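Potential RNA-dependent RNA polymerase (PDB 5I62) probably catalyses RNA-directed synthesis of RNA from ribonucleoside triphosphates, serving both transcription and replication of the viral double-stranded RNA genome. Local coordinates at residues A[274-279]-A[332-337]; A[443-448]-A[484-489]. All blocks are in the same frame, centred on the assembly; numbering follows the deposited sequence.

Contact 1. Residues A[274-279]-A[332-337]; sequences QSVAKE and TLVHRV
Val-334 presses its CG2 methyl against Ala-277 where two helices meet in the palm of the right-hand polymerase fold, the helix after the motif A strand crossing the motif B helix. The two segments run almost at right angles, 101° between their N-to-C directions, so the shared patch is compact, and it shows how bumps and hollows suit such a crossing. The hollow lies on helix 271-284 and is made possible by the small side chain of Ala-277. Val-334 CG2 is the bump that enters it, coming to 3.4 Å from Ala-277 N and 3.7 Å from Ala-277 CB, while Val-276 forms the adjoining wall with its CB and CG1. In Val-334 a chi1 of 172° sets CG1 opposite the backbone N and CG2 opposite the carbonyl carbon, and it is CG2 that reaches helix 271-284. The segment axes approach to 9.0 Å.

The complementary bump is Val-276 CG1, which is directed between two valines set three residues apart on helix 327-345. It lies 4.1 Å from Val-334 CG2. All four residues are buried and apolar. Phe-106 touches Val-276 and Val-337, Phe-269 touches Val-334, and helix 108-116 packs on Val-337. On the motif B helix, Thr-332 and His-335 hydrogen-bond to Gly-358, the first residue of the motif C Gly-Asp-Asp sequence. The valines also meet methyl to methyl, with Val-276 CG1 4.0 Å from Val-337 CG2.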
loop_
_atom_site.group_PDB
_atom_site.type_symbol
_atom_site.label_atom_id
_atom_site.label_comp_id
_atom_site.label_asym_id
_atom_site.label_seq_id
_atom_site.Cartn_x
_atom_site.Cartn_y
_atom_site.Cartn_z
ATOM N N GLN A 274 -15.657 -4.805 -9.065
ATOM C CA GLN A 274 -15.139 -4.066 -10.210
ATOM C C GLN A 274 -16.234 -3.222 -10.861
ATOM O O GLN A 274 -15.996 -2.079 -11.272
ATOM C CB GLN A 274 -14.533 -5.041 -11.224
ATOM C CG GLN A 274 -13.305 -5.811 -10.733
ATOM C CD GLN A 274 -13.070 -7.114 -11.532
ATOM O OE1 GLN A 274 -13.366 -7.181 -12.728
ATOM N NE2 GLN A 274 -12.551 -8.152 -10.855
ATOM N N SER A 275 -17.448 -3.770 -10.971
ATOM C CA SER A 275 -18.492 -3.009 -11.647
ATOM C C SER A 275 -18.903 -1.793 -10.831
ATOM O O SER A 275 -19.366 -0.804 -11.401
ATOM C CB SER A 275 -19.702 -3.892 -11.947
ATOM O OG SER A 275 -20.287 -4.298 -10.729
ATOM N N VAL A 276 -18.749 -1.847 -9.502
ATOM C CA VAL A 276 -19.033 -0.676 -8.671
ATOM C C VAL A 276 -17.972 0.395 -8.884
ATOM O O VAL A 276 -18.287 1.585 -9.023
ATOM C CB VAL A 276 -19.132 -1.056 -7.182
ATOM C CG1 VAL A 276 -19.310 0.214 -6.333
ATOM C CG2 VAL A 276 -20.270 -2.022 -6.940
ATOM N N ALA A 277 -16.693 -0.008 -8.884
ATOM C CA ALA A 277 -15.626 0.928 -9.228
ATOM C C ALA A 277 -15.897 1.583 -10.573
ATOM O O ALA A 277 -15.728 2.795 -10.728
ATOM C CB ALA A 277 -14.267 0.219 -9.255
ATOM N N LYS A 278 -16.325 0.794 -11.560
ATOM C CA LYS A 278 -16.542 1.355 -12.886
ATOM C C LYS A 278 -17.672 2.369 -12.873
ATOM O O LYS A 278 -17.618 3.376 -13.589
ATOM C CB LYS A 278 -16.849 0.246 -13.886
ATOM C CG LYS A 278 -16.914 0.733 -15.322
ATOM C CD LYS A 278 -17.188 -0.441 -16.265
ATOM C CE LYS A 278 -17.393 0.045 -17.687
ATOM N NZ LYS A 278 -17.688 -1.104 -18.590
ATOM N N GLU A 279 -18.713 2.109 -12.076
ATOM C CA GLU A 279 -19.839 3.035 -11.999
ATOM C C GLU A 279 -19.435 4.351 -11.340
ATOM O O GLU A 279 -19.843 5.430 -11.785
ATOM C CB GLU A 279 -21.010 2.394 -11.244
ATOM C CG GLU A 279 -22.252 3.259 -11.311
ATOM C CD GLU A 279 -23.488 2.621 -10.686
ATOM O OE1 GLU A 279 -23.520 1.385 -10.515
ATOM O OE2 GLU A 279 -24.442 3.370 -10.375
ATOM N N THR A 332 -10.366 1.910 -2.854
ATOM C CA THR A 332 -10.795 2.919 -1.884
ATOM C C THR A 332 -12.200 3.423 -2.195
ATOM O O THR A 332 -13.031 3.609 -1.290
ATOM C CB THR A 332 -9.792 4.073 -1.868
ATOM O OG1 THR A 332 -8.513 3.571 -1.470
ATOM C CG2 THR A 332 -10.227 5.169 -0.897
ATOM N N LEU A 333 -12.482 3.658 -3.474
ATOM C CA LEU A 333 -13.813 4.085 -3.888
ATOM C C LEU A 333 -14.861 3.042 -3.505
ATOM O O LEU A 333 -15.919 3.375 -2.957
ATOM C CB LEU A 333 -13.827 4.327 -5.395
ATOM C CG LEU A 333 -13.087 5.536 -5.965
ATOM C CD1 LEU A 333 -13.176 5.466 -7.485
ATOM C CD2 LEU A 333 -13.696 6.829 -5.442
ATOM N N VAL A 334 -14.579 1.768 -3.793
ATOM C CA VAL A 334 -15.544 0.715 -3.502
ATOM C C VAL A 334 -15.651 0.475 -2.000
ATOM O O VAL A 334 -16.743 0.216 -1.475
ATOM C CB VAL A 334 -15.192 -0.575 -4.264
ATOM C CG1 VAL A 334 -16.103 -1.747 -3.801
ATOM C CG2 VAL A 334 -15.332 -0.358 -5.766
ATOM N N HIS A 335 -14.529 0.552 -1.286
ATOM C CA HIS A 335 -14.558 0.422 0.173
ATOM C C HIS A 335 -15.482 1.469 0.800
ATOM O O HIS A 335 -16.227 1.173 1.748
ATOM C CB HIS A 335 -13.128 0.541 0.707
ATOM C CG HIS A 335 -12.939 0.073 2.114
ATOM N ND1 HIS A 335 -11.710 -0.307 2.602
ATOM C CD2 HIS A 335 -13.806 -0.043 3.149
ATOM C CE1 HIS A 335 -11.830 -0.664 3.869
ATOM N NE2 HIS A 335 -13.091 -0.509 4.226
ATOM N N ARG A 336 -15.478 2.691 0.258
ATOM C CA ARG A 336 -16.356 3.723 0.791
ATOM C C ARG A 336 -17.824 3.352 0.574
ATOM O O ARG A 336 -18.653 3.557 1.465
ATOM C CB ARG A 336 -16.029 5.081 0.175
ATOM C CG ARG A 336 -16.883 6.242 0.745
ATOM C CD ARG A 336 -16.715 6.388 2.262
ATOM N NE ARG A 336 -16.997 7.753 2.715
ATOM C CZ ARG A 336 -16.654 8.233 3.906
ATOM N NH1 ARG A 336 -16.027 7.456 4.781
ATOM N NH2 ARG A 336 -16.923 9.493 4.211
ATOM N N VAL A 337 -18.153 2.761 -0.585
ATOM C CA VAL A 337 -19.507 2.235 -0.807
ATOM C C VAL A 337 -19.867 1.184 0.241
ATOM O O VAL A 337 -20.990 1.164 0.767
ATOM C CB VAL A 337 -19.641 1.671 -2.232
ATOM C CG1 VAL A 337 -21.037 1.067 -2.437
ATOM C CG2 VAL A 337 -19.375 2.774 -3.264
#

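Contact 2. Residues A[443-448]-A[484-489]; sequences VTLRYL and DNIAGE
Ile-486 reaches from the first turn of helix 486-491 to two leucines on helix 441-451, a simple case of one long side chain joining two helices. Its path can be followed outward. CB is still well short of the leucines and serves to aim the chain: CG1 stands opposite the backbone N (chi1 -176°) and extends toward helix 441-451. CG1 comes nearer, 4.5 Å from Leu-445 CD2, without quite closing on it. CD1 at the tip does the touching, 3.8 Å from Leu-445 CD2 and 3.9 Å from Leu-448 CD1. The second torsion, 92°, is well off a staggered value, suggesting some strain in placing this methyl.

The two leucines receive it differently. Leu-448 comes end-on, tip to tip, whereas Leu-445 slides past in the opposite direction, and its other methyl, CD1, lies 3.9 Å from Glu-489 O. One turn beyond Ile-486, then, the helix meets Leu-445 with a backbone oxygen instead of a side chain. The Glu-489 side chain sets out toward helix 441-451 but bends off from the leucines, and its OE1 forms a salt bridge with Lys-441 at the start of that same helix.

Phe-482 packs on Leu-445, Ile-521 on Ile-486, and helix 525-532 lies against Leu-448 through Val-526 and Leu-530. This aliphatic seam between short helices near the C terminus is consistent with the mainly helical thumb region of a right-hand RNA polymerase.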
loop_
_atom_site.group_PDB
_atom_site.type_symbol
_atom_site.label_atom_id
_atom_site.label_comp_id
_atom_site.label_asym_id
_atom_site.label_seq_id
_atom_site.Cartn_x
_atom_site.Cartn_y
_atom_site.Cartn_z
ATOM N N VAL A 443 21.762 4.122 4.258
ATOM C CA VAL A 443 21.344 3.418 5.471
ATOM C C VAL A 443 20.705 4.395 6.450
ATOM O O VAL A 443 19.604 4.158 6.969
ATOM C CB VAL A 443 22.530 2.679 6.119
ATOM C CG1 VAL A 443 22.094 2.010 7.409
ATOM C CG2 VAL A 443 23.120 1.642 5.164
ATOM N N THR A 444 21.387 5.517 6.702
ATOM C CA THR A 444 20.899 6.510 7.649
ATOM C C THR A 444 19.587 7.133 7.188
ATOM O O THR A 444 18.701 7.403 8.010
ATOM C CB THR A 444 21.952 7.600 7.863
ATOM O OG1 THR A 444 23.163 7.004 8.337
ATOM C CG2 THR A 444 21.463 8.622 8.879
ATOM N N LEU A 445 19.456 7.401 5.888
ATOM C CA LEU A 445 18.195 7.933 5.383
ATOM C C LEU A 445 17.052 6.961 5.652
ATOM O O LEU A 445 15.951 7.380 6.012
ATOM C CB LEU A 445 18.306 8.238 3.892
ATOM C CG LEU A 445 19.208 9.437 3.568
ATOM C CD1 LEU A 445 19.450 9.514 2.094
ATOM C CD2 LEU A 445 18.555 10.728 4.057
ATOM N N ARG A 446 17.299 5.657 5.476
ATOM C CA ARG A 446 16.264 4.674 5.782
ATOM C C ARG A 446 15.909 4.697 7.266
ATOM O O ARG A 446 14.724 4.714 7.619
ATOM C CB ARG A 446 16.705 3.275 5.347
ATOM C CG ARG A 446 15.666 2.168 5.616
ATOM C CD ARG A 446 16.185 0.794 5.149
ATOM N NE ARG A 446 15.261 -0.275 5.532
ATOM C CZ ARG A 446 15.294 -0.914 6.697
ATOM N NH1 ARG A 446 16.218 -0.608 7.600
ATOM N NH2 ARG A 446 14.390 -1.847 6.966
ATOM N N TYR A 447 16.922 4.717 8.146
ATOM C CA TYR A 447 16.671 4.819 9.586
ATOM C C TYR A 447 15.751 5.991 9.908
ATOM O O TYR A 447 14.811 5.860 10.703
ATOM C CB TYR A 447 17.970 5.005 10.361
ATOM C CG TYR A 447 18.911 3.834 10.464
ATOM C CD1 TYR A 447 18.489 2.527 10.230
ATOM C CD2 TYR A 447 20.245 4.046 10.816
ATOM C CE1 TYR A 447 19.373 1.468 10.350
ATOM C CE2 TYR A 447 21.127 3.009 10.938
ATOM C CZ TYR A 447 20.698 1.721 10.697
ATOM O OH TYR A 447 21.603 0.690 10.818
ATOM N N LEU A 448 16.051 7.167 9.343
ATOM C CA LEU A 448 15.270 8.363 9.667
ATOM C C LEU A 448 13.830 8.221 9.200
ATOM O O LEU A 448 12.898 8.623 9.903
ATOM C CB LEU A 448 15.901 9.602 9.033
ATOM C CG LEU A 448 17.329 9.918 9.489
ATOM C CD1 LEU A 448 17.868 11.145 8.753
ATOM C CD2 LEU A 448 17.367 10.130 10.985
ATOM N N ASP A 484 22.570 19.103 7.950
ATOM C CA ASP A 484 22.430 20.449 7.404
ATOM C C ASP A 484 22.084 20.458 5.922
ATOM O O ASP A 484 21.633 21.489 5.415
ATOM C CB ASP A 484 23.715 21.243 7.623
ATOM C CG ASP A 484 23.846 21.760 9.042
ATOM O OD1 ASP A 484 22.805 21.864 9.725
ATOM O OD2 ASP A 484 24.982 22.056 9.479
ATOM N N ASN A 485 22.309 19.354 5.207
ATOM C CA ASN A 485 22.049 19.296 3.774
ATOM C C ASN A 485 21.092 18.159 3.439
ATOM O O ASN A 485 21.186 17.557 2.365
ATOM C CB ASN A 485 23.354 19.150 2.986
ATOM C CG ASN A 485 24.469 20.062 3.500
ATOM O OD1 ASN A 485 25.529 19.597 3.924
ATOM N ND2 ASN A 485 24.228 21.372 3.463
ATOM N N ILE A 486 20.146 17.874 4.339
ATOM C CA ILE A 486 19.478 16.575 4.315
ATOM C C ILE A 486 18.537 16.452 3.122
ATOM O O ILE A 486 18.432 15.378 2.514
ATOM C CB ILE A 486 18.759 16.298 5.650
ATOM C CG1 ILE A 486 18.154 14.901 5.624
ATOM C CG2 ILE A 486 17.679 17.316 5.937
ATOM C CD1 ILE A 486 19.043 13.842 6.180
ATOM N N ALA A 487 17.837 17.531 2.762
ATOM C CA ALA A 487 17.038 17.493 1.539
ATOM C C ALA A 487 17.913 17.132 0.341
ATOM O O ALA A 487 17.537 16.297 -0.492
ATOM C CB ALA A 487 16.328 18.831 1.326
ATOM N N GLY A 488 19.115 17.712 0.277
ATOM C CA GLY A 488 20.024 17.408 -0.816
ATOM C C GLY A 488 20.498 15.966 -0.808
ATOM O O GLY A 488 20.416 15.272 -1.823
ATOM N N GLU A 489 21.020 15.499 0.337
ATOM C CA GLU A 489 21.437 14.102 0.439
ATOM C C GLU A 489 20.293 13.167 0.073
ATOM O O GLU A 489 20.507 12.137 -0.582
ATOM C CB GLU A 489 21.937 13.792 1.846
ATOM C CG GLU A 489 23.078 14.661 2.353
ATOM C CD GLU A 489 24.426 14.340 1.707
ATOM O OE1 GLU A 489 25.448 14.353 2.437
ATOM O OE2 GLU A 489 24.475 14.072 0.484
#

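Overall arrangement
Read from the N terminus, the chain first passes helix 108-116, which later packs against contact 1, and then the motif A strand 257-261. Contact 1 closes a loop of 52 residues, joining helix 271-284 to helix 327-345 within the palm. The chain then completes the four-stranded antiparallel sheet with strands 355-357, 360-363 and 390-392 before contact 2 opens. That contact closes a loop of 35 residues, with 13 of them in helix and none in strand, near the C terminus. The two loops follow in series, neither nested nor crossed. Their centres lie 39 Å apart on opposite sides of the chain's centre: contact 1 joins two palm helices, contact 2 joins helix 441-451 to helix 486-491 in what is probably the thumb.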